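Local coordinates for protein member of DUF4221 family (Bacteroides vulgatus, PDB 3S9J) that is of unknown function but folds as a six-bladed beta-propeller and binds sodium ions in the crystal, at residues Met31-Glu36 with Met330-Arg335; Glu45-Ser50 with Ala80-Arg85; Val11-Leu16 with Cys359-Asn364. All coordinates share one frame; numbering follows the deposited sequence. Where two conformers were deposited one is given.

Contact 1 (Met31-Glu36 with Met330-Arg335); sequences MFQFEE and MSFVGR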
loop_
_atom_site.group_PDB
_atom_site.type_symbol
_atom_site.label_atom_id
_atom_site.label_comp_id
_atom_site.label_asym_id
_atom_site.label_seq_id
_atom_site.Cartn_x
_atom_site.Cartn_y
_atom_site.Cartn_z
HETATM N N MSE A 31 3.221 -3.854 6.319
HETATM C CA MSE A 31 2.493 -4.715 7.251
HETATM C C MSE A 31 1.296 -5.299 6.525
HETATM O O MSE A 31 0.530 -4.585 5.905
HETATM C CB MSE A 31 2.014 -3.988 8.531
HETATM C CG MSE A 31 1.523 -2.646 8.381
HETATM SE SE MSE A 31 0.396 -2.353 10.028
HETATM C CE MSE A 31 -1.294 -2.634 9.030
ATOM N N PHE A 32 1.189 -6.619 6.576
ATOM C CA PHE A 32 0.150 -7.341 5.856
ATOM C C PHE A 32 -0.443 -8.438 6.710
ATOM O O PHE A 32 0.275 -9.188 7.358
ATOM C CB PHE A 32 0.740 -8.014 4.632
ATOM C CG PHE A 32 1.343 -7.052 3.616
ATOM C CD1 PHE A 32 0.532 -6.200 2.903
ATOM C CD2 PHE A 32 2.722 -7.006 3.411
ATOM C CE1 PHE A 32 1.084 -5.318 1.970
ATOM C CE2 PHE A 32 3.280 -6.171 2.467
ATOM C CZ PHE A 32 2.449 -5.297 1.740
ATOM N N GLN A 33 -1.755 -8.576 6.655
ATOM C CA GLN A 33 -2.439 -9.684 7.309
ATOM C C GLN A 33 -2.263 -10.944 6.450
ATOM O O GLN A 33 -2.288 -10.890 5.209
ATOM C CB GLN A 33 -3.919 -9.331 7.521
ATOM C CG GLN A 33 -4.740 -10.337 8.303
ATOM C CD GLN A 33 -5.440 -11.386 7.432
ATOM O OE1 GLN A 33 -5.127 -11.530 6.252
ATOM N NE2 GLN A 33 -6.397 -12.120 8.027
ATOM N N PHE A 34 -2.129 -12.081 7.134
ATOM C CA PHE A 34 -2.051 -13.381 6.485
ATOM C C PHE A 34 -2.573 -14.478 7.415
ATOM O O PHE A 34 -2.690 -14.274 8.616
ATOM C CB PHE A 34 -0.629 -13.686 6.019
ATOM C CG PHE A 34 0.345 -13.972 7.125
ATOM C CD1 PHE A 34 0.956 -12.946 7.802
ATOM C CD2 PHE A 34 0.683 -15.274 7.458
ATOM C CE1 PHE A 34 1.846 -13.189 8.823
ATOM C CE2 PHE A 34 1.580 -15.543 8.465
ATOM C CZ PHE A 34 2.193 -14.488 9.156
ATOM N N GLU A 35 -2.921 -15.606 6.806
ATOM C CA GLU A 35 -3.322 -16.804 7.520
ATOM C C GLU A 35 -2.245 -17.854 7.449
ATOM O O GLU A 35 -1.615 -18.016 6.416
ATOM C CB GLU A 35 -4.604 -17.354 6.916
ATOM C CG GLU A 35 -5.805 -16.392 6.998
ATOM C CD GLU A 35 -6.961 -16.898 7.799
ATOM O OE1 GLU A 35 -6.881 -18.019 8.342
ATOM O OE2 GLU A 35 -7.982 -16.186 7.887
ATOM N N GLU A 36 -2.041 -18.553 8.568
ATOM C CA GLU A 36 -1.113 -19.654 8.652
ATOM C C GLU A 36 -1.558 -20.601 9.765
ATOM O O GLU A 36 -1.955 -20.171 10.846
ATOM C CB GLU A 36 0.301 -19.164 8.915
ATOM C CG GLU A 36 1.370 -20.253 8.751
ATOM C CD GLU A 36 2.810 -19.766 8.866
ATOM O OE1 GLU A 36 3.049 -18.545 8.743
ATOM O OE2 GLU A 36 3.722 -20.614 9.091
HETATM N N MSE A 330 -1.563 2.651 8.268
HETATM C CA MSE A 330 -1.467 1.304 8.837
HETATM C C MSE A 330 -2.870 0.715 8.979
HETATM O O MSE A 330 -3.529 0.843 10.031
HETATM C CB MSE A 330 -0.746 1.316 10.174
HETATM C CG MSE A 330 0.773 1.392 10.050
HETATM SE SE MSE A 330 1.690 0.921 11.694
HETATM C CE MSE A 330 1.118 2.429 12.802
ATOM N N SER A 331 -3.358 0.155 7.880
ATOM C CA SER A 331 -4.682 -0.453 7.819
ATOM C C SER A 331 -4.533 -1.866 7.243
ATOM O O SER A 331 -3.618 -2.115 6.458
ATOM C CB SER A 331 -5.640 0.380 6.947
ATOM O OG SER A 331 -5.922 1.620 7.569
ATOM N N PHE A 332 -5.415 -2.768 7.656
ATOM C CA PHE A 332 -5.467 -4.113 7.086
ATOM C C PHE A 332 -6.840 -4.718 7.238
ATOM O O PHE A 332 -7.634 -4.323 8.104
ATOM C CB PHE A 332 -4.428 -5.033 7.723
ATOM C CG PHE A 332 -4.737 -5.463 9.147
ATOM C CD1 PHE A 332 -4.272 -4.707 10.232
ATOM C CD2 PHE A 332 -5.430 -6.639 9.420
ATOM C CE1 PHE A 332 -4.523 -5.086 11.535
ATOM C CE2 PHE A 332 -5.696 -7.031 10.750
ATOM C CZ PHE A 332 -5.231 -6.257 11.809
ATOM N N VAL A 333 -7.146 -5.673 6.374
ATOM C CA VAL A 333 -8.411 -6.410 6.503
ATOM C C VAL A 333 -8.113 -7.720 7.223
ATOM O O VAL A 333 -7.238 -8.482 6.797
ATOM C CB VAL A 333 -9.028 -6.721 5.146
ATOM C CG1 VAL A 333 -10.344 -7.581 5.318
ATOM C CG2 VAL A 333 -9.321 -5.417 4.378
ATOM N N GLY A 334 -8.824 -7.959 8.321
ATOM C CA GLY A 334 -8.776 -9.207 9.069
ATOM C C GLY A 334 -10.071 -9.974 8.936
ATOM O O GLY A 334 -11.016 -9.507 8.304
ATOM N N ARG A 335 -10.129 -11.147 9.553
ATOM C CA ARG A 335 -11.378 -11.940 9.550
ATOM C C ARG A 335 -12.602 -11.144 9.979
ATOM O O ARG A 335 -13.663 -11.292 9.379
ATOM C CB ARG A 335 -11.228 -13.160 10.450
ATOM C CG ARG A 335 -10.251 -14.196 9.935
ATOM C CD ARG A 335 -10.014 -15.254 11.030
ATOM N NE ARG A 335 -9.156 -16.326 10.561
ATOM C CZ ARG A 335 -8.905 -17.454 11.230
ATOM N NH1 ARG A 335 -9.429 -17.685 12.423
ATOM N NH2 ARG A 335 -8.128 -18.363 10.683
HETATM O O HOH W 1 -2.109 -4.087 5.143
HETATM O O HOH W 2 -6.561 -9.245 4.298
#
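Phe332 is flanked at its two ortho carbons by the side chains of Met31 and Gln33, with Met31 CE and Gln33 CB each set obliquely to the ring. CE of Met31, a selenomethionine, lies 3.8 Å from Phe332 CD1, while CB of Gln33 comes within 3.6 Å of Phe332 CD2. The Gln33 chain crosses that of Phe332 at about a right angle, its amide turned 20° from the ring plane. With CG wedged between the backbone N and the carbonyl carbon (chi1 39°), the Met31 chain crosses that of Met330 at about a right angle and brings SE to 3.8 Å from Met330 CG. The two segments are nearly parallel neighbours, the inner strands of the first and last four-stranded blades of the propeller. Water fills part of the seam between them, one molecule lying 2.8 Å from both Met31 O and Ser331 O. The amide of Gln33 passes beside the carbonyl of Val333, and Lys274 NZ is hydrogen-bonded to Gln33 OE1. At the far end Arg335 grips Glu35 side-on, NH2 to OE1 at 2.7 Å and NE to OE2 at 2.9 Å, both bonds almost straight. The carboxylate is turned 33° from the guanidinium plane, and NE reaches OE2 from above the carboxylate. Tyr275 OH is also hydrogen-bonded to OE2.

Contact 2 (Glu45-Ser50 with Ala80-Arg85); sequences ENTQKS and AVFGSR. With FMT (formic acid), chain J.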
loop_
_atom_site.group_PDB
_atom_site.type_symbol
_atom_site.label_atom_id
_atom_site.label_comp_id
_atom_site.label_asym_id
_atom_site.label_seq_id
_atom_site.Cartn_x
_atom_site.Cartn_y
_atom_site.Cartn_z
ATOM N N GLU A 45 6.834 -5.571 9.135
ATOM C CA GLU A 45 8.231 -5.297 8.871
ATOM C C GLU A 45 8.706 -4.254 9.860
ATOM O O GLU A 45 8.138 -3.192 9.936
ATOM C CB GLU A 45 8.468 -4.800 7.463
ATOM C CG GLU A 45 9.948 -4.614 7.158
ATOM C CD GLU A 45 10.157 -4.138 5.741
ATOM O OE1 GLU A 45 9.676 -4.831 4.825
ATOM O OE2 GLU A 45 10.796 -3.092 5.551
ATOM N N ASN A 46 9.739 -4.555 10.607
ATOM C CA ASN A 46 10.193 -3.669 11.712
ATOM C C ASN A 46 11.585 -3.164 11.356
ATOM O O ASN A 46 12.594 -3.570 11.952
ATOM C CB ASN A 46 10.181 -4.514 12.995
ATOM C CG ASN A 46 10.586 -3.751 14.233
ATOM O OD1 ASN A 46 10.176 -2.595 14.431
ATOM N ND2 ASN A 46 11.392 -4.401 15.097
ATOM N N THR A 47 11.616 -2.276 10.358
ATOM C CA THR A 47 12.884 -1.770 9.818
ATOM C C THR A 47 13.013 -0.259 9.992
ATOM O O THR A 47 13.953 0.357 9.459
ATOM C CB THR A 47 13.022 -2.117 8.313
ATOM O OG1 THR A 47 11.836 -1.701 7.640
ATOM C CG2 THR A 47 13.247 -3.643 8.153
ATOM N N GLN A 48 12.081 0.359 10.711
ATOM C CA GLN A 48 12.199 1.806 10.967
ATOM C C GLN A 48 13.317 2.085 11.961
ATOM O O GLN A 48 13.661 1.267 12.810
ATOM C CB GLN A 48 10.905 2.405 11.480
ATOM C CG GLN A 48 9.780 2.372 10.468
ATOM C CD GLN A 48 10.048 3.215 9.243
ATOM O OE1 GLN A 48 9.926 2.754 8.111
ATOM N NE2 GLN A 48 10.430 4.404 9.459
ATOM N N LYS A 49 13.900 3.259 11.839
ATOM C CA LYS A 49 14.919 3.687 12.769
ATOM C C LYS A 49 16.052 2.713 12.857
ATOM O O LYS A 49 16.550 2.282 11.820
ATOM C CB LYS A 49 14.285 4.092 14.138
ATOM C CG LYS A 49 13.244 5.155 14.010
ATOM C CD LYS A 49 12.774 5.624 15.428
ATOM C CE LYS A 49 12.111 6.948 15.409
ATOM N NZ LYS A 49 11.958 7.415 16.830
ATOM N N SER A 50 16.508 2.323 14.043
ATOM C CA SER A 50 17.650 1.439 14.172
ATOM C C SER A 50 17.258 -0.033 14.114
ATOM O O SER A 50 18.097 -0.904 14.197
ATOM C CB SER A 50 18.383 1.720 15.495
ATOM O OG SER A 50 17.533 1.441 16.592
ATOM N N ALA A 80 19.620 -4.027 2.372
ATOM C CA ALA A 80 18.753 -2.863 2.167
ATOM C C ALA A 80 17.260 -3.147 2.055
ATOM O O ALA A 80 16.567 -2.655 1.142
ATOM C CB ALA A 80 19.215 -2.072 0.946
ATOM N N VAL A 81 16.755 -3.914 3.010
ATOM C CA VAL A 81 15.351 -4.250 3.065
ATOM C C VAL A 81 14.463 -3.044 3.283
ATOM O O VAL A 81 14.676 -2.212 4.191
ATOM C CB VAL A 81 15.056 -5.264 4.186
ATOM C CG1 VAL A 81 13.530 -5.521 4.320
ATOM C CG2 VAL A 81 15.844 -6.533 3.968
ATOM N N PHE A 82 13.506 -2.930 2.386
ATOM C CA PHE A 82 12.408 -1.996 2.516
ATOM C C PHE A 82 11.224 -2.508 1.711
ATOM O O PHE A 82 11.052 -2.289 0.513
ATOM C CB PHE A 82 12.771 -0.542 2.224
ATOM C CG PHE A 82 12.113 0.396 3.185
ATOM C CD1 PHE A 82 12.280 0.197 4.550
ATOM C CD2 PHE A 82 11.298 1.420 2.758
ATOM C CE1 PHE A 82 11.661 1.007 5.476
ATOM C CE2 PHE A 82 10.697 2.250 3.686
ATOM C CZ PHE A 82 10.885 2.017 5.055
ATOM N N GLY A 83 10.414 -3.259 2.428
ATOM C CA GLY A 83 9.265 -3.941 1.885
ATOM C C GLY A 83 9.471 -5.444 2.047
ATOM O O GLY A 83 10.525 -5.995 1.692
ATOM N N SER A 84 8.442 -6.117 2.530
ATOM C CA SER A 84 8.483 -7.554 2.764
ATOM C C SER A 84 7.077 -8.088 2.845
ATOM O O SER A 84 6.160 -7.402 3.325
ATOM C CB SER A 84 9.301 -7.890 4.018
ATOM O OG SER A 84 8.759 -7.246 5.158
ATOM N N ARG A 85 6.881 -9.320 2.366
ATOM C CA ARG A 85 5.550 -9.847 2.261
ATOM C C ARG A 85 5.491 -11.343 2.500
ATOM O O ARG A 85 6.335 -12.085 1.985
ATOM C CB ARG A 85 5.007 -9.545 0.855
ATOM C CG ARG A 85 5.744 -10.248 -0.235
ATOM C CD ARG A 85 5.318 -9.838 -1.631
ATOM N NE ARG A 85 3.906 -9.910 -1.906
ATOM C CZ ARG A 85 3.189 -11.010 -2.137
ATOM N NH1 ARG A 85 3.699 -12.245 -2.055
ATOM N NH2 ARG A 85 1.925 -10.878 -2.459
HETATM C C FMT J . 0.663 -14.280 -2.089
HETATM O O1 FMT J . 0.230 -13.121 -2.051
HETATM O O2 FMT J . 1.866 -14.558 -2.067
#
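Glu45 reaches across to Gly83 and Ser84 with its chain stretched out, CG anti to the backbone N (chi1 -176°) and CD continuing the line. Near its root, CB packs 3.4 Å from Ser84 OG, and CG keeps a similar distance from that hydroxyl. The carboxylate then meets the backbone at Gly83 N. OE2 accepts from two donors: its syn lone pair takes the N-H of Gly83 at 3.2 Å (165° at the hydrogen), and its anti lone pair takes OG1 of Thr47 at 2.7 Å. The other oxygen, OE1, accepts from Ser84 OG, although its modelled position is uncertain. Here a connection between propeller blades is pinned: strand 39-46 of the first blade ends at this point, and the incoming chain is about to begin strand 84-86, the inner strand of the next blade. Gly83 suits the turn, since at its backbone angles a CB would run into the preceding carbonyl oxygen. Ser84 OG is tied also to His43. Toward the outside, the Phe82 ring, one of two modelled conformers, presents its edge to Gln48 OE1, which lies in the ring plane 3.3 Å from CZ. The CB of Arg85 points away from the 45-50 segment; farther out, its NH1 and NH2 hold the two oxygens of a formic acid molecule, probably from the crystallisation liquor, with NH2 2.8 Å from O1.

Contact 3 (Val11-Leu16 with Cys359-Asn364); sequences VAEKQL and CFKIKN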
loop_
_atom_site.group_PDB
_atom_site.type_symbol
_atom_site.label_atom_id
_atom_site.label_comp_id
_atom_site.label_asym_id
_atom_site.label_seq_id
_atom_site.Cartn_x
_atom_site.Cartn_y
_atom_site.Cartn_z
ATOM N N VAL A 11 -18.784 0.888 11.015
ATOM C CA VAL A 11 -19.014 1.151 12.424
ATOM C C VAL A 11 -17.959 0.471 13.288
ATOM O O VAL A 11 -17.695 -0.725 13.125
ATOM C CB VAL A 11 -20.440 0.670 12.836
ATOM C CG1 VAL A 11 -20.695 0.894 14.346
ATOM C CG2 VAL A 11 -21.489 1.387 11.998
ATOM N N ALA A 12 -17.353 1.239 14.193
ATOM C CA ALA A 12 -16.317 0.715 15.092
ATOM C C ALA A 12 -16.882 -0.367 16.002
ATOM O O ALA A 12 -17.938 -0.189 16.637
ATOM C CB ALA A 12 -15.703 1.873 15.938
ATOM N N GLU A 13 -16.190 -1.490 16.080
ATOM C CA GLU A 13 -16.617 -2.589 16.925
ATOM C C GLU A 13 -15.765 -3.052 18.118
ATOM O O GLU A 13 -16.278 -3.088 19.251
ATOM C CB GLU A 13 -16.823 -3.812 16.034
ATOM C CG GLU A 13 -17.252 -5.119 16.718
ATOM C CD GLU A 13 -18.741 -5.351 16.721
ATOM O OE1 GLU A 13 -19.510 -4.485 16.226
ATOM O OE2 GLU A 13 -19.135 -6.428 17.215
ATOM N N LYS A 14 -14.581 -3.608 17.861
ATOM C CA LYS A 14 -13.620 -3.816 18.930
ATOM C C LYS A 14 -12.266 -3.209 18.578
ATOM O O LYS A 14 -12.073 -2.731 17.464
ATOM C CB LYS A 14 -13.490 -5.317 19.234
ATOM C CG LYS A 14 -13.261 -6.246 18.019
ATOM C CD LYS A 14 -14.555 -6.872 17.446
ATOM C CE LYS A 14 -14.290 -8.180 16.651
ATOM N NZ LYS A 14 -15.546 -8.992 16.367
ATOM N N GLN A 15 -11.354 -3.212 19.546
ATOM C CA GLN A 15 -9.986 -2.781 19.329
ATOM C C GLN A 15 -9.001 -3.924 19.537
ATOM O O GLN A 15 -9.241 -4.839 20.314
ATOM C CB GLN A 15 -9.635 -1.679 20.309
ATOM C CG GLN A 15 -10.140 -0.299 19.956
ATOM C CD GLN A 15 -9.307 0.798 20.631
ATOM O OE1 GLN A 15 -8.846 0.638 21.768
ATOM N NE2 GLN A 15 -9.098 1.898 19.924
ATOM N N LEU A 16 -7.904 -3.844 18.807
ATOM C CA LEU A 16 -6.751 -4.717 18.995
ATOM C C LEU A 16 -5.645 -3.851 19.520
ATOM O O LEU A 16 -5.437 -2.721 19.041
ATOM C CB LEU A 16 -6.237 -5.339 17.693
ATOM C CG LEU A 16 -7.094 -6.296 16.887
ATOM C CD1 LEU A 16 -6.346 -6.573 15.572
ATOM C CD2 LEU A 16 -7.430 -7.582 17.642
ATOM N N CYS A 359 -11.372 -2.082 14.769
ATOM C CA CYS A 359 -12.036 -2.889 13.766
ATOM C C CYS A 359 -13.349 -2.237 13.373
ATOM O O CYS A 359 -14.168 -1.931 14.240
ATOM C CB CYS A 359 -12.331 -4.281 14.330
ATOM S SG CYS A 359 -13.079 -5.394 13.134
ATOM N N PHE A 360 -13.525 -2.014 12.080
ATOM C CA PHE A 360 -14.753 -1.462 11.524
ATOM C C PHE A 360 -15.526 -2.510 10.770
ATOM O O PHE A 360 -14.995 -3.142 9.864
ATOM C CB PHE A 360 -14.444 -0.282 10.609
ATOM C CG PHE A 360 -13.932 0.892 11.357
ATOM C CD1 PHE A 360 -14.816 1.828 11.886
ATOM C CD2 PHE A 360 -12.579 1.016 11.622
ATOM C CE1 PHE A 360 -14.353 2.901 12.634
ATOM C CE2 PHE A 360 -12.101 2.061 12.370
ATOM C CZ PHE A 360 -12.993 3.019 12.897
ATOM N N LYS A 361 -16.793 -2.673 11.160
ATOM C CA LYS A 361 -17.721 -3.602 10.504
ATOM C C LYS A 361 -18.687 -2.861 9.616
ATOM O O LYS A 361 -18.968 -1.686 9.835
ATOM C CB LYS A 361 -18.476 -4.421 11.555
ATOM C CG LYS A 361 -17.494 -5.280 12.387
ATOM C CD LYS A 361 -18.155 -6.391 13.161
ATOM C CE LYS A 361 -17.112 -7.417 13.656
ATOM N NZ LYS A 361 -17.101 -8.675 12.820
ATOM N N ILE A 362 -19.200 -3.564 8.609
ATOM C CA ILE A 362 -20.155 -3.009 7.658
ATOM C C ILE A 362 -21.536 -3.202 8.247
ATOM O O ILE A 362 -21.910 -4.325 8.552
ATOM C CB ILE A 362 -20.081 -3.759 6.323
ATOM C CG1 ILE A 362 -18.684 -3.622 5.712
ATOM C CG2 ILE A 362 -21.152 -3.269 5.356
ATOM C CD1 ILE A 362 -18.453 -4.514 4.532
ATOM N N LYS A 363 -22.272 -2.116 8.438
ATOM C CA LYS A 363 -23.661 -2.184 8.950
ATOM C C LYS A 363 -24.623 -1.482 7.986
ATOM O O LYS A 363 -24.254 -0.499 7.347
ATOM C CB LYS A 363 -23.753 -1.512 10.320
ATOM C CG LYS A 363 -22.839 -2.093 11.421
ATOM C CD LYS A 363 -23.150 -3.557 11.771
ATOM C CE LYS A 363 -22.368 -4.016 13.014
ATOM N NZ LYS A 363 -22.210 -5.509 13.090
ATOM N N ASN A 364 -25.866 -1.959 7.895
ATOM C CA ASN A 364 -26.882 -1.261 7.094
ATOM C C ASN A 364 -27.078 0.148 7.658
ATOM O O ASN A 364 -27.165 0.307 8.873
ATOM C CB ASN A 364 -28.213 -2.024 7.095
ATOM C CG ASN A 364 -28.171 -3.300 6.250
ATOM O OD1 ASN A 364 -27.117 -3.724 5.757
ATOM N ND2 ASN A 364 -29.335 -3.917 6.081
#
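Val11 and Lys361 exchange two backbone hydrogen bonds, Val11 N to Lys361 O at 2.8 Å and Lys361 N to Val11 O at 2.9 Å, and these anchor the tight half of the contact. Next to them Ala12 faces Phe360 in a non-hydrogen-bonded pair, the alanine CB 3.7 Å from CE1 of the ring. CG of Phe360 lies anti to its carbonyl carbon (chi1 -69°), which brings the ring alongside Ala12; beyond this contact the ring meets Phe321 edge-to-face. The pairing then slips by one residue: Cys359 O accepts from Glu13 N, while Cys359 N donates to Lys14 O at 2.9 Å. Two residues opposite one make a classic beta bulge. In the propeller this antiparallel pairing is the closure in which the N-terminal strand 8-19 forms the outer edge of the blade built from the C-terminal strands, fastening the ring shut. The face bearing Val11 and Lys361 is looser and lies largely toward solvent. Val11 CG2 rests on CG of Lys363, and the aliphatic part of Lys361 runs past Glu13, CD to CD at 3.8 Å in the conformer described. Lys14, likewise modelled in two conformers, brings NZ to 3.9 Å from Lys361 NZ, the two ammonium groups sharing Glu336 OE1. Replacing Lys361 by alanine takes away the ammonium and the methylenes beside Glu13, and would probably leave Glu336 with one positive partner fewer and the Glu13 chain freer to turn. Glu13 OE1 and Lys363 NZ, 4.3 Å apart, stop short of a salt bridge. Backbone bonds thus define the closure, whereas Lys14 and Lys361, like charges side by side, are probably reconciled by the carboxylate of Glu336 that both bridge to.

How the contacts relate
Contacts 1 and 2 join different blades, whereas contact 3 pairs two strands within one sheet. Contact 1 is buried near the centre of the chain, contact 2 only partly buried, and contact 3 lies farthest out. The first-blade sheet enters both contact 1, through strand 31-36, and contact 2, through strand 39-46, and Phe32 packs against the backbone of Ser84 where they touch. The last blade is common to contacts 1 and 3, through its inner and its outer strands. Chemistry follows place: apolar side chains, waters and one salt bridge between inner strands, a carboxylate gripping backbone and hydroxyls at the blade connection, and main-chain pairing at the outer edge.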